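Local coordinates for protein GENE 22 product (Bacillus phage spp1, PDB 2XC8) that is a phage protein of unknown function whose fold resembles a domain of the receptor-binding protein of lactococcal phage p2, at residues Ser15-Thr20 and Ile24-Gly29; Gly29-Gly34 and Arg93-Pro98; Glu37-Glu42 and Leu62-Gln67; Asp47-Asp52 and Val56-Tyr61. All blocks are in the same frame, centred on the assembly; numbering follows the deposited sequence.

Interaction 1: residues Ser15-Thr20 and Ile24-Gly29; sequences SEIKET and IEVSAG
Lys18 and Glu25 form the hydrogen-bonded pair at the middle of an antiparallel beta hairpin, and the backbone bonds set its frame. Lys18 N reaches Glu25 O at 2.9 Å and Glu25 N returns to Lys18 O at 3.0 Å, both close to straight. The next bond along, Ser27 N to Glu16 O, keeps the same geometry at 2.9 Å.

Beyond it the pattern changes, because serine side chains take over. The hydroxyl of Ser27, turned between its own backbone N and carbonyl carbon (chi1 75°), accepts from Glu16 N at 2.8 Å, though with a bent N-H angle of 141°. Ser15 OG then donates to Ser27 O at 3.1 Å, arriving well tilted from the carbonyl plane. Ser27 is thus gripped through its amide, its hydroxyl and its carbonyl.

Apolar contacts gather on the face that carries Ile17, Ile24 and Val26. Ile17 and Val26 run alongside one another, with Ile17 CG2 3.8 Å from Val26 CG2. Ile24 bends its CD1 back over the backbone of Glu19, whose carboxylate pairs with Arg109 at the end of this face. Pro98, Val99, Ile113 and Leu115 of the facing sheet pack against Ile17.

On the other face Lys18 NZ makes a long salt bridge of 3.8 Å with Glu16 OE1 and stays 4.3 Å from Glu25 OE1, beyond a salt bridge. The Thr20 side chain runs roughly perpendicular to that of Glu25, its CG2 resting by OE2. A second subunit packs here through its Ala28, Gly29 and Glu30.

One mainly aliphatic face thus enters the core, while a lysine between two glutamates probably eases their mutual repulsion beside the neighbouring subunit.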
loop_
_atom_site.group_PDB
_atom_site.type_symbol
_atom_site.label_atom_id
_atom_site.label_comp_id
_atom_site.label_asym_id
_atom_site.label_seq_id
_atom_site.Cartn_x
_atom_site.Cartn_y
_atom_site.Cartn_z
ATOM N N SER B 15 5.827 -8.829 -3.798
ATOM C CA SER B 15 6.565 -8.005 -2.846
ATOM C C SER B 15 5.700 -6.877 -2.301
ATOM O O SER B 15 5.025 -6.170 -3.054
ATOM C CB SER B 15 7.815 -7.411 -3.497
ATOM O OG SER B 15 8.749 -8.419 -3.844
ATOM N N GLU B 16 5.667 -6.747 -1.016
ATOM C CA GLU B 16 5.037 -5.651 -0.360
ATOM C C GLU B 16 5.872 -4.397 -0.554
ATOM O O GLU B 16 7.015 -4.395 -0.258
ATOM C CB GLU B 16 5.000 -5.991 1.100
ATOM C CG GLU B 16 4.003 -5.329 1.893
ATOM C CD GLU B 16 3.990 -5.867 3.302
ATOM O OE1 GLU B 16 4.609 -5.247 4.137
ATOM O OE2 GLU B 16 3.365 -6.896 3.589
ATOM N N ILE B 17 5.272 -3.354 -1.079
ATOM C CA ILE B 17 5.948 -2.067 -1.276
ATOM C C ILE B 17 5.235 -0.976 -0.479
ATOM O O ILE B 17 4.041 -0.736 -0.676
ATOM C CB ILE B 17 6.032 -1.661 -2.775
ATOM C CG1 ILE B 17 6.576 -2.815 -3.625
ATOM C CG2 ILE B 17 6.898 -0.409 -2.941
ATOM C CD1 ILE B 17 6.287 -2.693 -5.115
ATOM N N LYS B 18 5.973 -0.333 0.395
ATOM C CA LYS B 18 5.430 0.727 1.232
ATOM C C LYS B 18 6.295 1.956 1.522
ATOM O O LYS B 18 7.492 1.891 1.586
ATOM C CB LYS B 18 4.878 0.159 2.546
ATOM C CG LYS B 18 5.897 -0.259 3.511
ATOM C CD LYS B 18 5.279 -0.583 4.781
ATOM C CE LYS B 18 5.269 -2.036 5.003
ATOM N NZ LYS B 18 5.877 -2.370 6.301
ATOM N N GLU B 19 5.631 3.083 1.700
ATOM C CA GLU B 19 6.301 4.315 2.089
ATOM C C GLU B 19 6.513 4.327 3.600
ATOM O O GLU B 19 5.579 4.093 4.372
ATOM C CB GLU B 19 5.472 5.533 1.665
ATOM C CG GLU B 19 6.107 6.883 2.004
ATOM C CD GLU B 19 5.121 8.044 1.959
ATOM O OE1 GLU B 19 3.946 7.835 1.586
ATOM O OE2 GLU B 19 5.528 9.175 2.300
ATOM N N THR B 20 7.751 4.592 4.007
ATOM C CA THR B 20 8.094 4.776 5.414
ATOM C C THR B 20 8.365 6.263 5.635
ATOM O O THR B 20 8.329 7.042 4.679
ATOM C CB THR B 20 9.328 3.934 5.815
ATOM O OG1 THR B 20 10.459 4.333 5.029
ATOM C CG2 THR B 20 9.067 2.446 5.598
ATOM N N ILE B 24 11.414 4.314 1.088
ATOM C CA ILE B 24 10.637 3.231 0.488
ATOM C C ILE B 24 11.189 1.873 0.917
ATOM O O ILE B 24 12.402 1.657 0.916
ATOM C CB ILE B 24 10.617 3.336 -1.071
ATOM C CG1 ILE B 24 9.935 4.636 -1.537
ATOM C CG2 ILE B 24 9.972 2.101 -1.719
ATOM C CD1 ILE B 24 8.442 4.758 -1.197
ATOM N N GLU B 25 10.284 0.971 1.291
ATOM C CA GLU B 25 10.626 -0.403 1.639
ATOM C C GLU B 25 9.927 -1.389 0.717
ATOM O O GLU B 25 8.699 -1.384 0.604
ATOM C CB GLU B 25 10.236 -0.705 3.085
ATOM C CG GLU B 25 11.400 -0.719 4.058
ATOM C CD GLU B 25 10.945 -0.895 5.497
ATOM O OE1 GLU B 25 10.054 -1.737 5.758
ATOM O OE2 GLU B 25 11.487 -0.189 6.374
ATOM N N VAL B 26 10.717 -2.226 0.055
ATOM C CA VAL B 26 10.184 -3.323 -0.741
ATOM C C VAL B 26 10.607 -4.624 -0.070
ATOM O O VAL B 26 11.800 -4.868 0.130
ATOM C CB VAL B 26 10.683 -3.279 -2.208
ATOM C CG1 VAL B 26 10.060 -4.403 -3.024
ATOM C CG2 VAL B 26 10.374 -1.929 -2.848
ATOM N N SER B 27 9.625 -5.444 0.292
ATOM C CA SER B 27 9.895 -6.727 0.933
ATOM C C SER B 27 10.384 -7.748 -0.090
ATOM O O SER B 27 10.255 -7.539 -1.299
ATOM C CB SER B 27 8.643 -7.247 1.646
ATOM O OG SER B 27 7.691 -7.743 0.720
ATOM N N ALA B 28 10.958 -8.842 0.404
ATOM C CA ALA B 28 11.309 -9.974 -0.442
ATOM C C ALA B 28 10.022 -10.601 -0.964
ATOM O O ALA B 28 9.052 -10.755 -0.216
ATOM C CB ALA B 28 12.123 -10.992 0.338
ATOM N N GLY B 29 10.009 -10.946 -2.247
ATOM C CA GLY B 29 8.813 -11.505 -2.860
ATOM C C GLY B 29 9.077 -12.333 -4.096
ATOM O O GLY B 29 10.173 -12.871 -4.279
HETATM O O HOH W 1 12.697 3.046 5.883
#

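Interaction 2: residues Gly29-Gly34 and Arg93-Pro98; sequences GELHKG and RLIMYP
Leu31 reaches across from one sheet and lodges its two methyls against Ile95 and selenomethionine Met96 of the other. Its CD1 does most of the touching: it lies 3.8 Å from Ile95 CG2 and equally 3.8 Å from Met96 CE. The second methyl, CD2, sits 3.9 Å from the same Ile95 CG2, so the isoleucine branch fits against the fork of the leucine. Leu31 and Met96 pass in opposed directions, the methionine meeting its neighbour through the terminal methyl alone. That methyl is delivered by a bend at the end of the Met96 chain, where chi3 is 60°.

Two consecutive residues can serve one leucine because the strand 93-103 is irregular here. Ile95 and Met96 both face Leu62 of the adjoining strand in a classic beta bulge, and the backbone of Ile95 departs from extended geometry with psi at -54°. The extra residue brings both side chains round to the inner side of the sheet. The backbones themselves remain apart, with the CA atoms of Leu31 and Ile95 separated by 9.3 Å, as expected of packing between facing sheets.

Further out, Leu31 is held in place by backbone hydrogen bonding to Phe39 in the neighbouring strand 37-47. Around the same leucine pack Trp11, Val41, Leu62 and Met64, while Leu13 closes on Met96.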
loop_
_atom_site.group_PDB
_atom_site.type_symbol
_atom_site.label_atom_id
_atom_site.label_comp_id
_atom_site.label_asym_id
_atom_site.label_seq_id
_atom_site.Cartn_x
_atom_site.Cartn_y
_atom_site.Cartn_z
ATOM N N GLY B 29 10.009 -10.946 -2.247
ATOM C CA GLY B 29 8.813 -11.505 -2.860
ATOM C C GLY B 29 9.077 -12.333 -4.096
ATOM O O GLY B 29 10.173 -12.871 -4.279
ATOM N N GLU B 30 8.058 -12.430 -4.943
ATOM C CA GLU B 30 8.118 -13.259 -6.139
ATOM C C GLU B 30 7.573 -12.527 -7.355
ATOM O O GLU B 30 6.495 -11.930 -7.305
ATOM C CB GLU B 30 7.329 -14.554 -5.932
ATOM C CG GLU B 30 7.940 -15.520 -4.930
ATOM C CD GLU B 30 7.058 -16.728 -4.673
ATOM O OE1 GLU B 30 7.575 -17.862 -4.735
ATOM O OE2 GLU B 30 5.849 -16.547 -4.410
ATOM N N LEU B 31 8.332 -12.580 -8.444
ATOM C CA LEU B 31 7.873 -12.078 -9.729
ATOM C C LEU B 31 7.241 -13.229 -10.501
ATOM O O LEU B 31 7.877 -14.261 -10.722
ATOM C CB LEU B 31 9.037 -11.470 -10.519
ATOM C CG LEU B 31 8.746 -10.825 -11.880
ATOM C CD1 LEU B 31 7.887 -9.575 -11.737
ATOM C CD2 LEU B 31 10.047 -10.498 -12.595
ATOM N N HIS B 32 5.985 -13.046 -10.900
ATOM C CA HIS B 32 5.249 -14.067 -11.637
ATOM C C HIS B 32 4.955 -13.705 -13.087
ATOM O O HIS B 32 4.578 -12.573 -13.392
ATOM C CB HIS B 32 3.884 -14.319 -11.001
ATOM C CG HIS B 32 3.939 -14.943 -9.643
ATOM N ND1 HIS B 32 3.540 -16.240 -9.403
ATOM C CD2 HIS B 32 4.320 -14.439 -8.444
ATOM C CE1 HIS B 32 3.684 -16.513 -8.119
ATOM N NE2 HIS B 32 4.155 -15.437 -7.514
ATOM N N LYS B 33 5.130 -14.686 -13.968
ATOM C CA LYS B 33 4.830 -14.514 -15.383
ATOM C C LYS B 33 3.569 -15.354 -15.587
ATOM O O LYS B 33 3.638 -16.513 -16.012
ATOM C CB LYS B 33 5.972 -14.995 -16.287
ATOM C CG LYS B 33 5.714 -14.854 -17.785
ATOM C CD LYS B 33 6.791 -15.563 -18.595
ATOM C CE LYS B 33 6.527 -15.457 -20.088
ATOM N NZ LYS B 33 7.530 -16.218 -20.885
ATOM N N GLY B 34 2.420 -14.763 -15.262
ATOM C CA GLY B 34 1.140 -15.472 -15.279
ATOM C C GLY B 34 1.157 -16.644 -14.319
ATOM O O GLY B 34 1.451 -16.479 -13.132
ATOM N N ARG B 93 16.246 -7.016 -19.537
ATOM C CA ARG B 93 14.854 -6.764 -19.772
ATOM C C ARG B 93 14.184 -6.063 -18.607
ATOM O O ARG B 93 14.140 -6.528 -17.529
ATOM C CB ARG B 93 14.132 -8.058 -20.109
ATOM C CG ARG B 93 12.716 -7.847 -20.523
ATOM C CD ARG B 93 11.925 -9.086 -20.737
ATOM N NE ARG B 93 10.532 -8.710 -20.810
ATOM C CZ ARG B 93 9.513 -9.542 -20.930
ATOM N NH1 ARG B 93 9.706 -10.835 -20.994
ATOM N NH2 ARG B 93 8.290 -9.065 -20.997
ATOM N N LEU B 94 13.637 -4.906 -18.884
ATOM C CA LEU B 94 12.930 -4.168 -17.882
ATOM C C LEU B 94 11.542 -4.731 -17.722
ATOM O O LEU B 94 10.807 -4.871 -18.646
ATOM C CB LEU B 94 12.903 -2.679 -18.167
ATOM C CG LEU B 94 12.117 -1.751 -17.255
ATOM C CD1 LEU B 94 12.742 -1.464 -15.961
ATOM C CD2 LEU B 94 11.920 -0.512 -17.969
ATOM N N ILE B 95 11.229 -5.070 -16.499
ATOM C CA ILE B 95 10.016 -5.747 -16.177
ATOM C C ILE B 95 9.015 -4.751 -15.683
ATOM O O ILE B 95 7.960 -4.695 -16.197
ATOM C CB ILE B 95 10.253 -6.872 -15.146
ATOM C CG1 ILE B 95 11.228 -7.924 -15.669
ATOM C CG2 ILE B 95 8.994 -7.489 -14.761
ATOM C CD1 ILE B 95 10.824 -8.644 -16.903
HETATM N N MSE B 96 9.366 -3.961 -14.689
HETATM C CA MSE B 96 8.472 -2.959 -14.159
HETATM C C MSE B 96 9.072 -1.752 -13.442
HETATM O O MSE B 96 10.168 -1.799 -12.972
HETATM C CB MSE B 96 7.441 -3.583 -13.237
HETATM C CG MSE B 96 8.003 -4.282 -12.062
HETATM SE SE MSE B 96 6.820 -5.121 -10.882
HETATM C CE MSE B 96 6.002 -6.323 -12.010
ATOM N N TYR B 97 8.322 -0.660 -13.411
ATOM C CA TYR B 97 8.745 0.535 -12.692
ATOM C C TYR B 97 7.822 0.705 -11.503
ATOM O O TYR B 97 6.920 1.490 -11.564
ATOM C CB TYR B 97 8.698 1.877 -13.444
ATOM C CG TYR B 97 9.065 1.910 -14.879
ATOM C CD1 TYR B 97 8.165 1.518 -15.840
ATOM C CD2 TYR B 97 10.276 2.422 -15.293
ATOM C CE1 TYR B 97 8.483 1.551 -17.154
ATOM C CE2 TYR B 97 10.603 2.482 -16.604
ATOM C CZ TYR B 97 9.704 2.044 -17.542
ATOM O OH TYR B 97 9.984 2.069 -18.876
ATOM N N PRO B 98 8.044 -0.006 -10.420
ATOM C CA PRO B 98 7.007 0.060 -9.376
ATOM C C PRO B 98 7.006 1.317 -8.488
ATOM O O PRO B 98 6.007 1.575 -7.816
ATOM C CB PRO B 98 7.273 -1.196 -8.537
ATOM C CG PRO B 98 8.719 -1.478 -8.725
ATOM C CD PRO B 98 9.084 -1.005 -10.107
#

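Interaction 3: residues Glu37-Glu42 and Leu62-Gln67; sequences EVFPVE and LHMNVQ
A Met-aromatic contact between Phe39 and selenomethionine Met64, with an aliphatic pair beside it, joins strand 37-47 of one sheet to strand 56-64 of the facing one. The Met64 methyl stands over a face of the phenyl ring: CE is 3.7 Å from the ring centroid and only 15° off the ring normal, a CH-pi approach. The selenium follows behind it over the same ring, with SE 4.5 Å from the centroid of Phe39. Methionine chain and ring cross at about a right angle. The bend at chi3 (-63°) lays the methyl on the ring after CG has set out anti to the backbone N of Met64. Above the ring, CE is offset toward the CD2-CE2 side and comes to 3.7 Å from Phe39 CE2.

Two residues along each strand, Val41 and Leu62 meet more lightly. Val41 CG1 touches Leu62 CD1 at 4.0 Å, one branch from each side chain. Alternation along the two strands sends all four side chains inward, and the CA atoms stay over 9 Å apart in both pairs.

Much of the surroundings is aromatic or aliphatic. Trp11 packs on Phe39 and Met64, Val71 on Phe39 and Leu62, and Trp73 on both Val41 and Leu62. Farther along the chain, Asn65 OD1 accepts from Gln67 N at 3.0 Å in an Asx turn. Side chains interleaved between two hydrogen-bonded sheets in this way are typical of the core of a beta sandwich.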
loop_
_atom_site.group_PDB
_atom_site.type_symbol
_atom_site.label_atom_id
_atom_site.label_comp_id
_atom_site.label_asym_id
_atom_site.label_seq_id
_atom_site.Cartn_x
_atom_site.Cartn_y
_atom_site.Cartn_z
ATOM N N GLU B 37 5.790 -19.287 -14.885
ATOM C CA GLU B 37 7.042 -19.279 -14.117
ATOM C C GLU B 37 7.119 -18.156 -13.080
ATOM O O GLU B 37 6.642 -17.043 -13.313
ATOM C CB GLU B 37 8.268 -19.239 -15.045
ATOM C CG GLU B 37 9.590 -19.586 -14.345
ATOM C CD GLU B 37 10.729 -19.914 -15.300
ATOM O OE1 GLU B 37 11.831 -20.239 -14.810
ATOM O OE2 GLU B 37 10.532 -19.850 -16.534
ATOM N N VAL B 38 7.790 -18.436 -11.981
ATOM C CA VAL B 38 7.993 -17.563 -10.857
ATOM C C VAL B 38 9.485 -17.371 -10.574
ATOM O O VAL B 38 10.219 -18.270 -10.658
ATOM C CB VAL B 38 7.350 -18.169 -9.627
ATOM C CG1 VAL B 38 7.455 -17.300 -8.458
ATOM C CG2 VAL B 38 5.991 -18.618 -9.917
ATOM N N PHE B 39 9.887 -16.159 -10.219
ATOM C CA PHE B 39 11.291 -15.832 -9.971
ATOM C C PHE B 39 11.432 -15.147 -8.609
ATOM O O PHE B 39 10.587 -14.324 -8.248
ATOM C CB PHE B 39 11.813 -14.896 -11.072
ATOM C CG PHE B 39 11.517 -15.365 -12.476
ATOM C CD1 PHE B 39 12.419 -16.177 -13.155
ATOM C CD2 PHE B 39 10.343 -14.982 -13.124
ATOM C CE1 PHE B 39 12.154 -16.611 -14.452
ATOM C CE2 PHE B 39 10.068 -15.414 -14.422
ATOM C CZ PHE B 39 10.978 -16.227 -15.087
ATOM N N PRO B 40 12.496 -15.479 -7.845
ATOM C CA PRO B 40 12.678 -14.829 -6.544
ATOM C C PRO B 40 13.163 -13.382 -6.667
ATOM O O PRO B 40 14.029 -13.083 -7.494
ATOM C CB PRO B 40 13.737 -15.699 -5.858
ATOM C CG PRO B 40 14.501 -16.315 -6.972
ATOM C CD PRO B 40 13.537 -16.492 -8.111
ATOM N N VAL B 41 12.590 -12.502 -5.852
ATOM C CA VAL B 41 12.966 -11.089 -5.836
ATOM C C VAL B 41 13.418 -10.694 -4.431
ATOM O O VAL B 41 12.678 -10.865 -3.458
ATOM C CB VAL B 41 11.807 -10.177 -6.320
ATOM C CG1 VAL B 41 12.187 -8.707 -6.210
ATOM C CG2 VAL B 41 11.424 -10.512 -7.755
ATOM N N GLU B 42 14.619 -10.175 -4.339
ATOM C CA GLU B 42 15.180 -9.736 -3.077
ATOM C C GLU B 42 14.590 -8.439 -2.524
ATOM O O GLU B 42 14.078 -7.610 -3.234
ATOM C CB GLU B 42 16.708 -9.693 -3.144
ATOM C CG GLU B 42 17.269 -8.569 -4.005
ATOM C CD GLU B 42 18.715 -8.750 -4.461
ATOM O OE1 GLU B 42 19.600 -8.619 -3.619
ATOM O OE2 GLU B 42 18.968 -9.003 -5.646
ATOM N N LEU B 62 12.767 -2.762 -11.918
ATOM C CA LEU B 62 12.892 -4.206 -11.769
ATOM C C LEU B 62 13.165 -4.810 -13.141
ATOM O O LEU B 62 12.312 -4.769 -14.029
ATOM C CB LEU B 62 11.631 -4.812 -11.141
ATOM C CG LEU B 62 11.678 -6.286 -10.717
ATOM C CD1 LEU B 62 12.568 -6.487 -9.495
ATOM C CD2 LEU B 62 10.279 -6.816 -10.448
ATOM N N HIS B 63 14.367 -5.352 -13.307
ATOM C CA HIS B 63 14.809 -5.891 -14.591
ATOM C C HIS B 63 15.365 -7.304 -14.448
ATOM O O HIS B 63 15.770 -7.716 -13.359
ATOM C CB HIS B 63 15.850 -4.968 -15.228
ATOM C CG HIS B 63 16.936 -4.549 -14.288
ATOM N ND1 HIS B 63 18.065 -5.309 -14.068
ATOM C CD2 HIS B 63 17.058 -3.457 -13.499
ATOM C CE1 HIS B 63 18.838 -4.699 -13.188
ATOM N NE2 HIS B 63 18.250 -3.573 -12.827
HETATM N N MSE B 64 15.384 -8.035 -15.560
HETATM C CA MSE B 64 15.816 -9.427 -15.568
HETATM C C MSE B 64 16.839 -9.749 -16.653
HETATM O O MSE B 64 16.727 -9.271 -17.785
HETATM C CB MSE B 64 14.607 -10.349 -15.759
HETATM C CG MSE B 64 14.919 -11.839 -15.667
HETATM SE SE MSE B 64 13.510 -12.955 -16.420
HETATM C CE MSE B 64 12.066 -12.463 -15.212
ATOM N N ASN B 65 17.838 -10.553 -16.297
ATOM C CA ASN B 65 18.808 -10.999 -17.287
ATOM C C ASN B 65 18.100 -12.213 -17.875
ATOM O O ASN B 65 17.889 -13.205 -17.179
ATOM C CB ASN B 65 20.136 -11.394 -16.630
ATOM C CG ASN B 65 21.145 -11.965 -17.622
ATOM O OD1 ASN B 65 20.863 -12.922 -18.347
ATOM N ND2 ASN B 65 22.341 -11.387 -17.639
ATOM N N VAL B 66 17.724 -12.128 -19.149
ATOM C CA VAL B 66 16.898 -13.165 -19.784
ATOM C C VAL B 66 17.580 -14.530 -19.925
ATOM O O VAL B 66 16.902 -15.557 -20.017
ATOM C CB VAL B 66 16.319 -12.711 -21.159
ATOM C CG1 VAL B 66 15.287 -11.605 -20.968
ATOM C CG2 VAL B 66 17.430 -12.271 -22.117
ATOM N N GLN B 67 18.912 -14.540 -19.933
ATOM C CA GLN B 67 19.668 -15.789 -20.042
ATOM C C GLN B 67 19.922 -16.469 -18.695
ATOM O O GLN B 67 19.806 -17.692 -18.588
ATOM C CB GLN B 67 20.975 -15.577 -20.810
ATOM C CG GLN B 67 20.795 -15.633 -22.323
ATOM C CD GLN B 67 22.056 -15.284 -23.096
ATOM O OE1 GLN B 67 23.174 -15.450 -22.606
ATOM N NE2 GLN B 67 21.877 -14.799 -24.320
#

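Interaction 4: residues Asp47-Asp52 and Val56-Tyr61; sequences DLTPDD and VEYMLY
Thr49 O receives the phenolic hydroxyl of Tyr58 in a short hydrogen bond: Tyr58 OH donates at 2.6 Å. The bond uses a lone pair of the carbonyl, lying in its plane with a C=O to donor angle of 120°. The acceptor also sits at the edge of the tyrosine ring, near the ring plane. The side chain of Thr49 comes close as well, its CB 3.4 Å from Tyr58 OH.

Tyr58 extends from strand 56-64 toward the loop that leads into it, its CG anti to the carbonyl carbon (chi1 -73°). Leu48 crosses the ring obliquely and brings CD2 to 3.8 Å from Tyr58 CD2. Asp47 O approaches another part of the ring, 3.7 Å from Tyr58 CE1. Three successive residues, from the end of strand 37-47 into the loop, thus touch one tyrosine. Their path is bent by an inverse gamma turn centred on Leu48, whose bond from Thr49 N to Asp47 O is weak at 3.2 Å.

Farther along the loop, Val56 faces Asp51: Val56 CG2 packs on Asp51 CB at 3.6 Å. The carboxylate of Asp51 is engaged elsewhere, OD2 accepting from the backbone N atoms of Thr53 and Tyr54, which ties down the turn ahead of the strand. Lys77 of the next strand adds a weak hydrogen bond to Tyr58 OH.

A buried tyrosine here spends its apolar ring on Leu48 and its hydroxyl on a main-chain carbonyl, fastening an irregular loop to a regular strand; the nearby Lys77 ammonium may further polarise that hydroxyl.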
loop_
_atom_site.group_PDB
_atom_site.type_symbol
_atom_site.label_atom_id
_atom_site.label_comp_id
_atom_site.label_asym_id
_atom_site.label_seq_id
_atom_site.Cartn_x
_atom_site.Cartn_y
_atom_site.Cartn_z
ATOM N N ASP B 47 16.271 5.601 0.983
ATOM C CA ASP B 47 15.791 6.847 1.571
ATOM C C ASP B 47 15.275 7.782 0.484
ATOM O O ASP B 47 15.849 7.857 -0.606
ATOM C CB ASP B 47 16.906 7.545 2.356
ATOM C CG ASP B 47 17.412 6.720 3.531
ATOM O OD1 ASP B 47 16.610 5.991 4.153
ATOM O OD2 ASP B 47 18.620 6.811 3.838
ATOM N N LEU B 48 14.190 8.489 0.786
ATOM C CA LEU B 48 13.681 9.529 -0.100
ATOM C C LEU B 48 14.296 10.867 0.307
ATOM O O LEU B 48 13.606 11.784 0.766
ATOM C CB LEU B 48 12.148 9.566 -0.083
ATOM C CG LEU B 48 11.432 8.403 -0.784
ATOM C CD1 LEU B 48 9.978 8.323 -0.348
ATOM C CD2 LEU B 48 11.535 8.508 -2.306
ATOM N N THR B 49 15.614 10.949 0.133
ATOM C CA THR B 49 16.416 12.084 0.576
ATOM C C THR B 49 16.164 13.318 -0.290
ATOM O O THR B 49 16.329 13.265 -1.512
ATOM C CB THR B 49 17.928 11.738 0.571
ATOM O OG1 THR B 49 18.139 10.484 1.233
ATOM C CG2 THR B 49 18.741 12.819 1.277
ATOM N N PRO B 50 15.755 14.433 0.343
ATOM C CA PRO B 50 15.584 15.674 -0.401
ATOM C C PRO B 50 16.917 16.389 -0.612
ATOM O O PRO B 50 17.893 16.108 0.089
ATOM C CB PRO B 50 14.673 16.502 0.508
ATOM C CG PRO B 50 14.976 16.024 1.885
ATOM C CD PRO B 50 15.429 14.590 1.775
ATOM N N ASP B 51 16.951 17.294 -1.585
ATOM C CA ASP B 51 18.104 18.157 -1.816
ATOM C C ASP B 51 17.768 19.549 -1.293
ATOM O O ASP B 51 16.601 19.943 -1.285
ATOM C CB ASP B 51 18.425 18.214 -3.313
ATOM C CG ASP B 51 19.684 19.007 -3.619
ATOM O OD1 ASP B 51 20.789 18.537 -3.276
ATOM O OD2 ASP B 51 19.565 20.099 -4.216
ATOM N N ASP B 52 18.759 20.297 -0.875
ATOM C CA ASP B 52 18.532 21.616 -0.363
ATOM C C ASP B 52 18.051 22.622 -1.398
ATOM O O ASP B 52 17.368 23.537 -1.082
ATOM C CB ASP B 52 19.807 22.110 0.274
ATOM C CG ASP B 52 19.860 21.846 1.740
ATOM O OD1 ASP B 52 20.871 22.175 2.353
ATOM O OD2 ASP B 52 18.911 21.329 2.298
ATOM N N VAL B 56 14.007 16.252 -6.149
ATOM C CA VAL B 56 14.711 15.038 -6.554
ATOM C C VAL B 56 13.728 13.970 -7.028
ATOM O O VAL B 56 12.758 13.661 -6.335
ATOM C CB VAL B 56 15.586 14.471 -5.409
ATOM C CG1 VAL B 56 16.374 13.277 -5.894
ATOM C CG2 VAL B 56 16.532 15.532 -4.870
ATOM N N GLU B 57 13.988 13.413 -8.209
ATOM C CA GLU B 57 13.185 12.320 -8.752
ATOM C C GLU B 57 13.833 10.975 -8.444
ATOM O O GLU B 57 15.011 10.765 -8.737
ATOM C CB GLU B 57 13.016 12.470 -10.264
ATOM C CG GLU B 57 12.151 13.641 -10.696
ATOM C CD GLU B 57 12.016 13.743 -12.206
ATOM O OE1 GLU B 57 12.936 13.304 -12.931
ATOM O OE2 GLU B 57 10.983 14.269 -12.668
ATOM N N TYR B 58 13.055 10.073 -7.852
ATOM C CA TYR B 58 13.516 8.717 -7.571
ATOM C C TYR B 58 12.789 7.711 -8.447
ATOM O O TYR B 58 11.559 7.728 -8.539
ATOM C CB TYR B 58 13.320 8.371 -6.096
ATOM C CG TYR B 58 14.292 9.066 -5.177
ATOM C CD1 TYR B 58 15.545 8.513 -4.912
ATOM C CD2 TYR B 58 13.963 10.276 -4.571
ATOM C CE1 TYR B 58 16.445 9.149 -4.068
ATOM C CE2 TYR B 58 14.855 10.919 -3.723
ATOM C CZ TYR B 58 16.094 10.351 -3.478
ATOM O OH TYR B 58 16.983 10.980 -2.641
HETATM N N MSE B 59 13.550 6.834 -9.067
HETATM C CA MSE B 59 13.043 5.819 -9.944
HETATM C C MSE B 59 13.566 4.438 -9.709
HETATM O O MSE B 59 14.725 4.182 -9.788
HETATM C CB MSE B 59 13.337 6.205 -11.364
HETATM C CG MSE B 59 12.149 6.148 -12.215
HETATM SE SE MSE B 59 11.290 7.803 -12.514
HETATM C CE MSE B 59 11.972 8.002 -14.241
ATOM N N LEU B 60 12.661 3.532 -9.423
ATOM C CA LEU B 60 13.047 2.159 -9.115
ATOM C C LEU B 60 12.699 1.221 -10.270
ATOM O O LEU B 60 11.560 1.200 -10.742
ATOM C CB LEU B 60 12.376 1.698 -7.815
ATOM C CG LEU B 60 12.733 0.327 -7.230
ATOM C CD1 LEU B 60 14.178 0.275 -6.740
ATOM C CD2 LEU B 60 11.779 -0.024 -6.100
ATOM N N TYR B 61 13.690 0.455 -10.719
ATOM C CA TYR B 61 13.522 -0.460 -11.846
ATOM C C TYR B 61 13.669 -1.919 -11.423
ATOM O O TYR B 61 14.577 -2.266 -10.666
ATOM C CB TYR B 61 14.537 -0.154 -12.955
ATOM C CG TYR B 61 14.601 1.296 -13.386
ATOM C CD1 TYR B 61 13.522 1.904 -14.031
ATOM C CD2 TYR B 61 15.750 2.054 -13.168
ATOM C CE1 TYR B 61 13.583 3.236 -14.432
ATOM C CE2 TYR B 61 15.820 3.386 -13.568
ATOM C CZ TYR B 61 14.734 3.969 -14.199
ATOM O OH TYR B 61 14.799 5.285 -14.595
#

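Overall arrangement
The four contacts share strands and together span both sheets of the domain. Interaction 1 builds the hairpin at one side; it shares Gly29 with interaction 2, which continues along strand 23-33 from there, and Ile17 CD1 touches Pro98 CB at 3.9 Å. Interactions 2 and 3 form one continuous piece of core, their centres about 7 Å apart, tied by backbone pairing such as Ile95 N to Leu62 O at 2.7 Å. Interaction 4 lies at the other end of strand 56-64, its centre about 24 Å from that of interaction 3. It rejoins interaction 1 through Ile24 CG1 and Leu48 CD1, 3.9 Å apart, and through Val26 CG2 and Leu60 CD2 at 4.0 Å.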